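Local coordinates for protein acetyl-xylan esterase (Streptomyces lividans, PDB 2CC0) that hydrolyses acetyl ester groups on xylan with the help of a bound metal ion, as a family 4 carbohydrate esterase, at residues A[31-36]-A[55-60]; A[61-66]-A[78-83]; A[68-73]-A[105-110]; A[98-103]-A[122-127]. All coordinates share one frame; numbering follows the deposited sequence.

Overall arrangement
Contact 1 comes first along the chain and lies near its centre, pairing strands 34-37 and 58-61 in the main parallel sheet. Contact 2 follows directly: the loop leaving strand 58-61 carries the zinc ligands His62 and His66 and rests on helix 74-90, its centre about 18 Å from that of contact 1. Contact 3 joins the next part of that loop to the start of helix 108-116, about 12 Å from contact 2 between centres, and its segments alternate with those of contacts 2 and 4. Contact 4, centred about 14 Å from each of the others, touches all three and holds the acetate; its Arg100 carbonyl probably accepts from His62, tying the sheet's edge to the zinc site.

Contact 1: residues A[31-36]-A[55-60]; sequences LRATMF and AGMWVA
Arg32 and Trp58 cross at about a right angle; guanidinium and indole planes are 27° apart, with Trp58 CZ2 over the centre of the guanidinium, 3.4 Å from Arg32 CZ. The edge of the same guanidinium is occupied too. A bend at chi3 (75°) turns Arg32 NE onto Gly56 O, 2.8 Å away, in an almost straight hydrogen bond that lies in the guanidinium plane and uses a carbonyl lone pair. Between face and edge, the group has little freedom to rotate. A water bridges Arg32 NH2 to Met57 O, and Gly56 itself ends the preceding helix in a Schellman motif.

Farther on, Thr34 CG2 meets Ala60 CB at 3.8 Å. Ala60 CB also lies over one face of the Phe36 ring, 3.7 Å from the ring centroid, a CH-pi contact offset toward the rim. Met35 and Met57 pack on the other side of the sheet, Met35 CG against Met57 CB at 3.7 Å. Between the two layers run the backbone bonds: Trp58 N to Ala33 O, Met35 N to Trp58 O and Ala60 N to Met35 O. Such parallel pairing of strands 34-37 and 58-61, joined through helices 39-44 and 46-54, is the beta-alpha-beta crossover expected in the distorted beta/alpha barrel of polysaccharide deacetylases.

Contact 2: residues A[61-66]-A[78-83]; sequences NHSYTH and DSEISR. With ZN (zinc ion), chain C.
Tyr64 carries the guanidinium of Arg83 flat on one face of its ring, with centres 4.5 Å apart and planes at 27°. Arg83 CZ stands 29° off the ring normal, so the cation-pi contact is off-centre, Arg83 NH2 leaning over Tyr64 CD2; Arg83 is modelled in two conformers, so the stack is described for one and is less certain. Thr65 CG2 lies at the ring's edge. The amide of Asn61 is used at both ends: ND2 donates in the amide plane to Ile81 O at 3.1 Å and also to Gln85 OE1, while OD1 takes Ser63 N in an Asx turn.

The Glu80 carboxylate faces the loop because its chain folds at chi2 (-87°). OE1 accepts Tyr64 N at 2.8 Å on the anti side, tilted out of the carboxylate plane, and Thr65 N at 2.9 Å on its syn lone pair, and OE2 accepts Thr65 OG1 at 2.7 Å. With an alanine here the carboxylate is gone, which is likely to leave both loop N-H groups without their acceptor and the Thr65 hydroxyl free to turn.

Zinc is bound by His62 NE2 at 2.1 Å and His66 NE2 at 2.2 Å, with Asp13 and a water among its other ligands. The chemistry implies a buried carboxylate, probably kept ionised by three donors, that pins the loop between the two histidines of the family's His-x-x-x-His motif.

Contact 3: residues A[68-73]-A[105-110]; sequences HMTQLG and ETNATL
Glu105 and His68 open the contact with a carboxylate-imidazole bond. The Glu105 chain runs extended beyond CG and puts OE1 2.7 Å from His68 ND1, at the edge of the ring and in its plane; the N-H points almost straight at it (171°). OE1 is met on its syn side, and ring and carboxylate planes stand 32° apart. A water donates to the same Glu105 OE1 and takes Thr70 N, while another links Glu105 O to Met69 N, so this end is stitched by solvent as much as by direct touch. His68 also stacks on Tyr103, which leaves its ring little room to swing.

At Thr106 it is the backbone that counts: Thr70 CG2 presses on Thr106 C at 3.5 Å, while the Thr106 hydroxyl bonds Glu121.

Asn107 splits its amide between two jobs. With chi1 at 66°, CG sits between the backbone N and the carbonyl carbon; OD1 takes Leu110 N at 2.8 Å, and ND2 lies 3.6 Å from Thr70 CB. Asn107 ND2 also donates to a water shared by Thr70 O and Leu72 O.

Next in line, Ala108 packs on Ala115 of the second subunit. Leu110 then turns inward, its CD1 3.6 Å from Met69 CE in one of the two conformers of Met69, the two side chains crossing at about a right angle. The arrangement is that of an N-capped helix, 108-116, docked through its cap and first turn on the 3-10 turn 69-71, with the His68 side chain about 10 Å from the zinc.

Contact 4: residues A[98-103]-A[122-127]; sequences LFRPPY and VIWDVD. With ACT (acetate ion), chain D.
Arg100 reaches from the loop after strand 98-99 to the Val122 and Ile123 carbonyls, beside the zinc site in the distorted beta/alpha barrel of polysaccharide deacetylases. Its NH2 holds Ile123 O at 2.8 Å, nearly along the C=O axis, and its NE meets Val122 O at 3.2 Å from 44° above the carbonyl plane. One face of the guanidinium receives the edge of the Trp124 indole, Arg100 NE being 3.8 Å from Trp124 CE3. With CG anti to the backbone N (chi1 176°), the chain crosses Val122 at a slant, CG close to Val122 O, before bending at chi3. Just beyond strand 120-121, Val122 N bonds Phe99 O (2.8 Å), with Leu98 CD2 on Val122 CG2 beside it.

In the next shell, Asp12 forms a salt bridge with Arg100 NH1, which Thr10 OG1 also bonds, and Phe36 makes a cation-pi contact. A leucine in place of Arg100 would bring no N-H groups, so the Val122 and Ile123 carbonyls would probably lose their donors and Asp12 its charge partner.

The bound acetate, probably from the crystallisation liquor, sits where a product acetate could lie: its CH3 is 3.4 Å from Trp124 CZ3, and its O takes a nearly straight 2.8 Å hydrogen bond from Tyr103 N.

Contact 1: residues A[31-36]-A[55-60]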
loop_
_atom_site.group_PDB
_atom_site.type_symbol
_atom_site.label_atom_id
_atom_site.label_comp_id
_atom_site.label_asym_id
_atom_site.label_seq_id
_atom_site.Cartn_x
_atom_site.Cartn_y
_atom_site.Cartn_z
ATOM N N LEU A 31 17.980 -7.965 12.669
ATOM C CA LEU A 31 16.712 -7.481 12.094
ATOM C C LEU A 31 16.496 -6.000 12.404
ATOM O O LEU A 31 16.841 -5.519 13.494
ATOM C CB LEU A 31 15.524 -8.279 12.658
ATOM C CG LEU A 31 15.448 -9.777 12.390
ATOM C CD1 LEU A 31 14.294 -10.335 13.221
ATOM C CD2 LEU A 31 15.262 -10.016 10.887
ATOM N N ARG A 32 15.915 -5.287 11.441
ATOM C CA ARG A 32 15.490 -3.906 11.624
ATOM C C ARG A 32 13.981 -3.859 11.431
ATOM O O ARG A 32 13.391 -4.739 10.768
ATOM C CB ARG A 32 16.193 -2.964 10.654
ATOM C CG ARG A 32 17.739 -3.034 10.804
ATOM C CD ARG A 32 18.432 -2.183 9.788
ATOM N NE ARG A 32 18.302 -0.775 10.160
ATOM C CZ ARG A 32 18.786 0.246 9.461
ATOM N NH1 ARG A 32 19.461 0.035 8.320
ATOM N NH2 ARG A 32 18.605 1.488 9.900
ATOM N N ALA A 33 13.354 -2.854 12.027
ATOM C CA ALA A 33 11.893 -2.801 12.010
ATOM C C ALA A 33 11.431 -1.386 12.235
ATOM O O ALA A 33 12.240 -0.507 12.625
ATOM C CB ALA A 33 11.342 -3.729 13.083
ATOM N N THR A 34 10.142 -1.158 11.959
ATOM C CA THR A 34 9.507 0.122 12.191
ATOM C C THR A 34 8.620 0.046 13.420
ATOM O O THR A 34 7.732 -0.823 13.505
ATOM C CB THR A 34 8.674 0.581 10.957
ATOM O OG1 THR A 34 9.531 0.625 9.834
ATOM C CG2 THR A 34 8.126 2.003 11.208
ATOM N N MET A 35 8.890 0.939 14.372
ATOM C CA MET A 35 8.159 0.974 15.665
ATOM C C MET A 35 7.107 2.076 15.567
ATOM O O MET A 35 7.469 3.275 15.508
ATOM C CB MET A 35 9.116 1.259 16.840
ATOM C CG MET A 35 10.493 0.548 16.731
ATOM S SD MET A 35 10.386 -1.233 16.456
ATOM C CE MET A 35 10.172 -1.836 18.123
ATOM N N PHE A 36 5.820 1.671 15.568
ATOM C CA PHE A 36 4.705 2.634 15.502
ATOM C C PHE A 36 4.331 2.972 16.948
ATOM O O PHE A 36 3.532 2.269 17.583
ATOM C CB PHE A 36 3.530 2.058 14.712
ATOM C CG PHE A 36 3.758 2.067 13.232
ATOM C CD1 PHE A 36 4.440 1.006 12.616
ATOM C CD2 PHE A 36 3.324 3.153 12.449
ATOM C CE1 PHE A 36 4.656 1.030 11.225
ATOM C CE2 PHE A 36 3.541 3.162 11.067
ATOM C CZ PHE A 36 4.204 2.113 10.470
ATOM N N ALA A 55 19.109 1.070 18.177
ATOM C CA ALA A 55 19.025 -0.347 17.814
ATOM C C ALA A 55 18.916 -0.570 16.304
ATOM O O ALA A 55 18.988 -1.711 15.845
ATOM C CB ALA A 55 17.861 -0.987 18.529
ATOM N N GLY A 56 18.730 0.522 15.543
ATOM C CA GLY A 56 18.620 0.452 14.084
ATOM C C GLY A 56 17.178 0.422 13.612
ATOM O O GLY A 56 16.914 0.050 12.470
ATOM N N MET A 57 16.251 0.848 14.467
ATOM C CA MET A 57 14.811 0.880 14.070
ATOM C C MET A 57 14.431 2.244 13.484
ATOM O O MET A 57 15.133 3.238 13.697
ATOM C CB MET A 57 13.890 0.590 15.273
ATOM C CG MET A 57 14.283 -0.657 16.099
ATOM S SD MET A 57 14.396 -2.143 15.079
ATOM C CE MET A 57 15.783 -3.030 15.825
ATOM N N TRP A 58 13.302 2.283 12.777
ATOM C CA TRP A 58 12.655 3.527 12.332
ATOM C C TRP A 58 11.476 3.726 13.258
ATOM O O TRP A 58 10.895 2.753 13.748
ATOM C CB TRP A 58 12.210 3.426 10.874
ATOM C CG TRP A 58 13.395 3.124 10.006
ATOM C CD1 TRP A 58 14.341 4.017 9.578
ATOM C CD2 TRP A 58 13.802 1.834 9.521
ATOM N NE1 TRP A 58 15.316 3.357 8.833
ATOM C CE2 TRP A 58 15.007 2.020 8.786
ATOM C CE3 TRP A 58 13.272 0.546 9.627
ATOM C CZ2 TRP A 58 15.682 0.953 8.149
ATOM C CZ3 TRP A 58 13.945 -0.518 9.000
ATOM C CH2 TRP A 58 15.148 -0.304 8.273
ATOM N N VAL A 59 11.160 4.978 13.537
ATOM C CA VAL A 59 10.094 5.289 14.498
ATOM C C VAL A 59 8.988 6.014 13.730
ATOM O O VAL A 59 9.251 6.944 12.948
ATOM C CB VAL A 59 10.604 6.188 15.655
ATOM C CG1 VAL A 59 9.477 6.384 16.678
ATOM C CG2 VAL A 59 11.850 5.553 16.293
ATOM N N ALA A 60 7.757 5.575 13.968
ATOM C CA ALA A 60 6.601 6.081 13.253
ATOM C C ALA A 60 5.456 6.409 14.210
ATOM O O ALA A 60 5.531 6.121 15.408
ATOM C CB ALA A 60 6.155 5.087 12.172
HETATM O O HOH W 1 19.035 -4.052 14.429
HETATM O O HOH W 2 17.696 3.465 12.325
#

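Contact 2: residues A[61-66]-A[78-83]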
loop_
_atom_site.group_PDB
_atom_site.type_symbol
_atom_site.label_atom_id
_atom_site.label_comp_id
_atom_site.label_asym_id
_atom_site.label_seq_id
_atom_site.Cartn_x
_atom_site.Cartn_y
_atom_site.Cartn_z
ATOM N N ASN A 61 4.447 7.080 13.661
ATOM C CA ASN A 61 3.344 7.700 14.440
ATOM C C ASN A 61 2.154 6.747 14.547
ATOM O O ASN A 61 1.649 6.272 13.514
ATOM C CB ASN A 61 2.965 9.021 13.724
ATOM C CG ASN A 61 1.924 9.868 14.461
ATOM O OD1 ASN A 61 0.940 9.366 15.017
ATOM N ND2 ASN A 61 2.105 11.197 14.368
ATOM N N HIS A 62 1.691 6.487 15.775
ATOM C CA HIS A 62 0.554 5.584 15.990
ATOM C C HIS A 62 -0.556 6.273 16.823
ATOM O O HIS A 62 -1.308 5.590 17.523
ATOM C CB HIS A 62 1.013 4.273 16.636
ATOM C CG HIS A 62 0.009 3.154 16.564
ATOM N ND1 HIS A 62 -0.795 2.914 15.462
ATOM C CD2 HIS A 62 -0.267 2.169 17.446
ATOM C CE1 HIS A 62 -1.546 1.843 15.686
ATOM N NE2 HIS A 62 -1.246 1.373 16.884
ATOM N N SER A 63 -0.687 7.598 16.655
ATOM C CA SER A 63 -1.605 8.479 17.424
ATOM C C SER A 63 -1.114 8.688 18.856
ATOM O O SER A 63 -0.157 8.033 19.292
ATOM C CB SER A 63 -3.049 7.965 17.435
ATOM O OG SER A 63 -3.220 6.975 18.448
ATOM N N TYR A 64 -1.772 9.601 19.577
ATOM C CA TYR A 64 -1.323 9.945 20.931
ATOM C C TYR A 64 -1.859 8.983 21.986
ATOM O O TYR A 64 -1.101 8.560 22.865
ATOM C CB TYR A 64 -1.655 11.398 21.301
ATOM C CG TYR A 64 -0.721 11.925 22.366
ATOM C CD1 TYR A 64 0.534 12.440 22.018
ATOM C CD2 TYR A 64 -1.083 11.909 23.724
ATOM C CE1 TYR A 64 1.434 12.925 22.999
ATOM C CE2 TYR A 64 -0.186 12.380 24.710
ATOM C CZ TYR A 64 1.048 12.886 24.342
ATOM O OH TYR A 64 1.925 13.338 25.318
ATOM N N THR A 65 -3.140 8.639 21.888
ATOM C CA THR A 65 -3.794 7.833 22.928
ATOM C C THR A 65 -4.505 6.575 22.357
ATOM O O THR A 65 -5.237 5.897 23.083
ATOM C CB THR A 65 -4.871 8.674 23.695
ATOM O OG1 THR A 65 -5.973 8.973 22.818
ATOM C CG2 THR A 65 -4.295 9.975 24.277
ATOM N N HIS A 66 -4.311 6.288 21.068
ATOM C CA HIS A 66 -4.892 5.113 20.418
ATOM C C HIS A 66 -6.450 5.120 20.386
ATOM O O HIS A 66 -7.071 4.101 20.686
ATOM C CB HIS A 66 -4.347 3.822 21.085
ATOM C CG HIS A 66 -4.400 2.605 20.212
ATOM N ND1 HIS A 66 -5.541 1.852 20.042
ATOM C CD2 HIS A 66 -3.439 1.996 19.474
ATOM C CE1 HIS A 66 -5.283 0.832 19.243
ATOM N NE2 HIS A 66 -4.017 0.895 18.883
ATOM N N ASP A 78 -6.375 15.885 14.325
ATOM C CA ASP A 78 -5.217 16.746 14.144
ATOM C C ASP A 78 -4.388 16.806 15.439
ATOM O O ASP A 78 -3.178 16.618 15.418
ATOM C CB ASP A 78 -5.681 18.125 13.704
ATOM C CG ASP A 78 -4.545 18.977 13.156
ATOM O OD1 ASP A 78 -3.589 19.233 13.900
ATOM O OD2 ASP A 78 -4.621 19.397 11.973
ATOM N N SER A 79 -5.055 17.025 16.571
ATOM C CA SER A 79 -4.380 17.020 17.858
ATOM C C SER A 79 -3.646 15.705 18.143
ATOM O O SER A 79 -2.491 15.708 18.565
ATOM C CB SER A 79 -5.405 17.306 18.973
ATOM O OG SER A 79 -4.783 17.291 20.243
ATOM N N GLU A 80 -4.310 14.583 17.901
ATOM C CA GLU A 80 -3.712 13.282 18.161
ATOM C C GLU A 80 -2.455 13.070 17.314
ATOM O O GLU A 80 -1.420 12.592 17.797
ATOM C CB GLU A 80 -4.749 12.191 17.852
ATOM C CG GLU A 80 -5.814 12.012 18.941
ATOM C CD GLU A 80 -5.414 11.046 20.054
ATOM O OE1 GLU A 80 -4.524 10.203 19.850
ATOM O OE2 GLU A 80 -6.019 11.135 21.151
ATOM N N ILE A 81 -2.546 13.407 16.036
ATOM C CA ILE A 81 -1.408 13.209 15.131
ATOM C C ILE A 81 -0.253 14.199 15.407
ATOM O O ILE A 81 0.928 13.805 15.533
ATOM C CB ILE A 81 -1.884 13.235 13.666
ATOM C CG1 ILE A 81 -2.531 11.872 13.346
ATOM C CG2 ILE A 81 -0.716 13.480 12.726
ATOM C CD1 ILE A 81 -3.252 11.809 11.997
ATOM N N SER A 82 -0.600 15.482 15.532
ATOM C CA SER A 82 0.427 16.496 15.741
ATOM C C SER A 82 1.163 16.323 17.078
ATOM O O SER A 82 2.383 16.459 17.131
ATOM C CB SER A 82 -0.157 17.896 15.607
ATOM O OG SER A 82 -1.185 18.100 16.545
ATOM N N ARG A 83 0.442 16.004 18.145
ATOM C CA ARG A 83 1.087 15.806 19.448
ATOM C C ARG A 83 2.052 14.629 19.398
ATOM O O ARG A 83 3.084 14.626 20.062
ATOM C CB ARG A 83 0.047 15.615 20.550
ATOM C CG ARG A 83 -0.649 16.923 20.940
ATOM C CD ARG A 83 -2.131 16.694 21.172
ATOM N NE ARG A 83 -2.384 15.991 22.410
ATOM C CZ ARG A 83 -3.336 15.086 22.607
ATOM N NH1 ARG A 83 -4.169 14.733 21.638
ATOM N NH2 ARG A 83 -3.452 14.533 23.805
HETATM ZN ZN ZN C . -2.239 -0.106 18.002
HETATM O O HOH W 3 -2.738 -1.971 18.770
#

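Contact 3: residues A[68-73]-A[105-110]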
loop_
_atom_site.group_PDB
_atom_site.type_symbol
_atom_site.label_atom_id
_atom_site.label_comp_id
_atom_site.label_asym_id
_atom_site.label_seq_id
_atom_site.Cartn_x
_atom_site.Cartn_y
_atom_site.Cartn_z
ATOM N N HIS A 68 -10.269 5.314 18.505
ATOM C CA HIS A 68 -10.844 4.984 17.207
ATOM C C HIS A 68 -10.945 6.313 16.461
ATOM O O HIS A 68 -11.864 7.086 16.675
ATOM C CB HIS A 68 -12.223 4.356 17.414
ATOM C CG HIS A 68 -12.171 2.960 17.942
ATOM N ND1 HIS A 68 -12.070 1.856 17.122
ATOM C CD2 HIS A 68 -12.200 2.487 19.212
ATOM C CE1 HIS A 68 -12.029 0.761 17.864
ATOM N NE2 HIS A 68 -12.112 1.118 19.133
ATOM N N MET A 69 -9.988 6.598 15.582
ATOM C CA MET A 69 -9.820 7.950 14.987
ATOM C C MET A 69 -11.017 8.403 14.148
ATOM O O MET A 69 -11.311 9.590 14.075
ATOM C CB MET A 69 -8.532 8.039 14.136
ATOM C CG MET A 69 -7.188 7.951 14.920
ATOM S SD MET A 69 -6.646 9.441 15.819
ATOM C CE MET A 69 -6.010 10.507 14.510
ATOM N N THR A 70 -11.680 7.457 13.502
ATOM C CA THR A 70 -12.793 7.810 12.625
ATOM C C THR A 70 -14.020 8.221 13.443
ATOM O O THR A 70 -14.978 8.746 12.880
ATOM C CB THR A 70 -13.133 6.688 11.615
ATOM O OG1 THR A 70 -13.712 5.576 12.304
ATOM C CG2 THR A 70 -11.877 6.241 10.839
ATOM N N GLN A 71 -13.974 7.997 14.760
ATOM C CA GLN A 71 -15.038 8.494 15.653
ATOM C C GLN A 71 -14.797 9.936 16.139
ATOM O O GLN A 71 -15.662 10.523 16.835
ATOM C CB GLN A 71 -15.207 7.536 16.828
ATOM C CG GLN A 71 -15.695 6.161 16.401
ATOM C CD GLN A 71 -15.757 5.165 17.544
ATOM O OE1 GLN A 71 -15.778 5.543 18.718
ATOM N NE2 GLN A 71 -15.769 3.879 17.207
ATOM N N LEU A 72 -13.639 10.503 15.781
ATOM C CA LEU A 72 -13.264 11.856 16.175
ATOM C C LEU A 72 -13.575 12.882 15.107
ATOM O O LEU A 72 -13.651 12.560 13.907
ATOM C CB LEU A 72 -11.755 11.951 16.510
ATOM C CG LEU A 72 -11.203 10.973 17.554
ATOM C CD1 LEU A 72 -9.705 11.134 17.707
ATOM C CD2 LEU A 72 -11.897 11.105 18.891
ATOM N N GLY A 73 -13.738 14.131 15.536
ATOM C CA GLY A 73 -13.769 15.238 14.589
ATOM C C GLY A 73 -12.376 15.526 14.063
ATOM O O GLY A 73 -11.379 15.099 14.659
ATOM N N GLU A 105 -8.329 1.669 11.132
ATOM C CA GLU A 105 -9.567 2.361 10.762
ATOM C C GLU A 105 -9.264 3.740 10.222
ATOM O O GLU A 105 -8.661 4.593 10.909
ATOM C CB GLU A 105 -10.534 2.448 11.961
ATOM C CG GLU A 105 -11.065 1.066 12.346
ATOM C CD GLU A 105 -11.744 0.995 13.722
ATOM O OE1 GLU A 105 -11.713 1.983 14.485
ATOM O OE2 GLU A 105 -12.294 -0.099 14.032
ATOM N N THR A 106 -9.735 3.974 9.001
ATOM C CA THR A 106 -9.437 5.239 8.319
ATOM C C THR A 106 -10.654 5.805 7.565
ATOM O O THR A 106 -11.628 5.101 7.334
ATOM C CB THR A 106 -8.196 5.065 7.394
ATOM O OG1 THR A 106 -7.838 6.315 6.793
ATOM C CG2 THR A 106 -8.439 4.033 6.319
ATOM N N ASN A 107 -10.578 7.092 7.235
ATOM C CA ASN A 107 -11.551 7.745 6.354
ATOM C C ASN A 107 -10.913 8.954 5.687
ATOM O O ASN A 107 -9.727 9.245 5.917
ATOM C CB ASN A 107 -12.866 8.090 7.095
ATOM C CG ASN A 107 -12.686 9.141 8.184
ATOM O OD1 ASN A 107 -11.706 9.902 8.195
ATOM N ND2 ASN A 107 -13.663 9.206 9.106
ATOM N N ALA A 108 -11.665 9.642 4.825
ATOM C CA ALA A 108 -11.067 10.745 4.030
ATOM C C ALA A 108 -10.600 11.876 4.937
ATOM O O ALA A 108 -9.623 12.534 4.646
ATOM C CB ALA A 108 -12.075 11.283 2.999
ATOM N N THR A 109 -11.326 12.115 6.028
ATOM C CA THR A 109 -10.931 13.165 6.966
ATOM C C THR A 109 -9.563 12.831 7.582
ATOM O O THR A 109 -8.661 13.681 7.641
ATOM C CB THR A 109 -11.999 13.364 8.049
ATOM O OG1 THR A 109 -13.223 13.756 7.398
ATOM C CG2 THR A 109 -11.559 14.469 9.037
ATOM N N LEU A 110 -9.415 11.589 8.035
ATOM C CA LEU A 110 -8.133 11.162 8.582
ATOM C C LEU A 110 -7.034 11.308 7.534
ATOM O O LEU A 110 -5.913 11.769 7.851
ATOM C CB LEU A 110 -8.209 9.720 9.069
ATOM C CG LEU A 110 -6.952 9.205 9.803
ATOM C CD1 LEU A 110 -6.529 10.091 10.980
ATOM C CD2 LEU A 110 -7.174 7.751 10.259
HETATM O O HOH W 4 -8.243 4.728 13.750
HETATM O O HOH W 5 -14.504 11.114 11.287
HETATM O O HOH W 6 -12.095 4.547 14.145
#

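Contact 4: residues A[98-103]-A[122-127]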
loop_
_atom_site.group_PDB
_atom_site.type_symbol
_atom_site.label_atom_id
_atom_site.label_comp_id
_atom_site.label_asym_id
_atom_site.label_seq_id
_atom_site.Cartn_x
_atom_site.Cartn_y
_atom_site.Cartn_z
ATOM N N LEU A 98 5.655 8.182 8.531
ATOM C CA LEU A 98 4.653 7.101 8.440
ATOM C C LEU A 98 3.667 7.150 9.600
ATOM O O LEU A 98 4.045 7.455 10.735
ATOM C CB LEU A 98 5.336 5.731 8.470
ATOM C CG LEU A 98 6.474 5.513 7.460
ATOM C CD1 LEU A 98 7.098 4.165 7.710
ATOM C CD2 LEU A 98 5.978 5.674 6.006
ATOM N N PHE A 99 2.406 6.828 9.313
ATOM C CA PHE A 99 1.366 6.820 10.331
ATOM C C PHE A 99 0.534 5.569 10.171
ATOM O O PHE A 99 0.100 5.250 9.059
ATOM C CB PHE A 99 0.466 8.059 10.151
ATOM C CG PHE A 99 -0.787 8.029 11.014
ATOM C CD1 PHE A 99 -0.711 8.285 12.385
ATOM C CD2 PHE A 99 -2.036 7.707 10.444
ATOM C CE1 PHE A 99 -1.877 8.227 13.171
ATOM C CE2 PHE A 99 -3.201 7.638 11.215
ATOM C CZ PHE A 99 -3.121 7.910 12.599
ATOM N N ARG A 100 0.297 4.857 11.274
ATOM C CA ARG A 100 -0.620 3.709 11.214
ATOM C C ARG A 100 -1.851 4.045 12.041
ATOM O O ARG A 100 -1.730 4.333 13.247
ATOM C CB ARG A 100 0.041 2.423 11.738
ATOM C CG ARG A 100 -0.926 1.236 11.776
ATOM C CD ARG A 100 -0.136 -0.000 12.106
ATOM N NE ARG A 100 0.537 -0.552 10.922
ATOM C CZ ARG A 100 1.570 -1.394 11.002
ATOM N NH1 ARG A 100 2.065 -1.714 12.200
ATOM N NH2 ARG A 100 2.106 -1.888 9.898
ATOM N N PRO A 101 -3.041 4.037 11.413
ATOM C CA PRO A 101 -4.231 4.361 12.194
ATOM C C PRO A 101 -4.464 3.261 13.240
ATOM O O PRO A 101 -4.336 2.067 12.935
ATOM C CB PRO A 101 -5.367 4.290 11.158
ATOM C CG PRO A 101 -4.707 4.404 9.819
ATOM C CD PRO A 101 -3.366 3.713 10.008
ATOM N N PRO A 102 -4.810 3.654 14.476
ATOM C CA PRO A 102 -5.262 2.634 15.423
ATOM C C PRO A 102 -6.382 1.777 14.798
ATOM O O PRO A 102 -7.300 2.310 14.152
ATOM C CB PRO A 102 -5.804 3.477 16.587
ATOM C CG PRO A 102 -4.973 4.755 16.562
ATOM C CD PRO A 102 -4.750 5.005 15.073
ATOM N N TYR A 103 -6.299 0.464 14.984
ATOM C CA TYR A 103 -7.342 -0.519 14.516
ATOM C C TYR A 103 -7.386 -0.600 12.997
ATOM O O TYR A 103 -8.293 -1.224 12.456
ATOM C CB TYR A 103 -8.750 -0.170 15.043
ATOM C CG TYR A 103 -8.735 0.124 16.529
ATOM C CD1 TYR A 103 -8.598 -0.915 17.459
ATOM C CD2 TYR A 103 -8.779 1.431 16.997
ATOM C CE1 TYR A 103 -8.552 -0.642 18.834
ATOM C CE2 TYR A 103 -8.738 1.722 18.379
ATOM C CZ TYR A 103 -8.617 0.674 19.289
ATOM O OH TYR A 103 -8.559 0.959 20.641
ATOM N N VAL A 122 0.032 3.673 6.717
ATOM C CA VAL A 122 0.565 2.325 6.611
ATOM C C VAL A 122 -0.341 1.390 7.389
ATOM O O VAL A 122 -0.421 1.464 8.619
ATOM C CB VAL A 122 1.995 2.241 7.178
ATOM C CG1 VAL A 122 2.498 0.790 7.129
ATOM C CG2 VAL A 122 2.936 3.173 6.387
ATOM N N ILE A 123 -1.051 0.532 6.661
ATOM C CA ILE A 123 -1.859 -0.525 7.252
ATOM C C ILE A 123 -0.955 -1.755 7.386
ATOM O O ILE A 123 0.092 -1.687 7.998
ATOM C CB ILE A 123 -3.168 -0.784 6.420
ATOM C CG1 ILE A 123 -3.838 0.548 6.050
ATOM C CG2 ILE A 123 -4.151 -1.661 7.205
ATOM C CD1 ILE A 123 -4.347 1.368 7.282
ATOM N N TRP A 124 -1.328 -2.870 6.773
ATOM C CA TRP A 124 -0.476 -4.069 6.793
ATOM C C TRP A 124 -1.018 -5.050 5.750
ATOM O O TRP A 124 -2.155 -4.904 5.263
ATOM C CB TRP A 124 -0.415 -4.747 8.187
ATOM C CG TRP A 124 -1.758 -5.030 8.744
ATOM C CD1 TRP A 124 -2.544 -6.128 8.480
ATOM C CD2 TRP A 124 -2.512 -4.195 9.633
ATOM N NE1 TRP A 124 -3.746 -6.023 9.148
ATOM C CE2 TRP A 124 -3.751 -4.852 9.868
ATOM C CE3 TRP A 124 -2.267 -2.953 10.261
ATOM C CZ2 TRP A 124 -4.748 -4.309 10.703
ATOM C CZ3 TRP A 124 -3.275 -2.400 11.084
ATOM C CH2 TRP A 124 -4.491 -3.093 11.297
ATOM N N ASP A 125 -0.175 -6.011 5.393
ATOM C CA ASP A 125 -0.551 -7.117 4.505
ATOM C C ASP A 125 -0.943 -8.356 5.326
ATOM O O ASP A 125 -1.832 -9.131 4.936
ATOM C CB ASP A 125 0.622 -7.445 3.566
ATOM C CG ASP A 125 0.910 -6.294 2.623
ATOM O OD1 ASP A 125 0.124 -6.160 1.648
ATOM O OD2 ASP A 125 1.858 -5.497 2.855
ATOM N N VAL A 126 -0.237 -8.570 6.435
ATOM C CA VAL A 126 -0.479 -9.726 7.287
ATOM C C VAL A 126 -0.589 -9.255 8.723
ATOM O O VAL A 126 0.220 -8.427 9.169
ATOM C CB VAL A 126 0.707 -10.705 7.164
ATOM C CG1 VAL A 126 0.630 -11.862 8.192
ATOM C CG2 VAL A 126 0.838 -11.236 5.731
ATOM N N ASP A 127 -1.593 -9.768 9.439
ATOM C CA ASP A 127 -1.757 -9.487 10.865
ATOM C C ASP A 127 -1.243 -10.732 11.591
ATOM O O ASP A 127 -1.797 -11.824 11.423
ATOM C CB ASP A 127 -3.230 -9.200 11.183
ATOM C CG ASP A 127 -3.514 -9.032 12.681
ATOM O OD1 ASP A 127 -2.578 -9.057 13.499
ATOM O OD2 ASP A 127 -4.708 -8.883 13.040
HETATM C C ACT D . -3.085 -1.075 15.659
HETATM O O ACT D . -4.064 -0.666 16.328
HETATM O OXT ACT D . -2.073 -1.498 16.291
HETATM C CH3 ACT D . -3.122 -1.048 14.161
#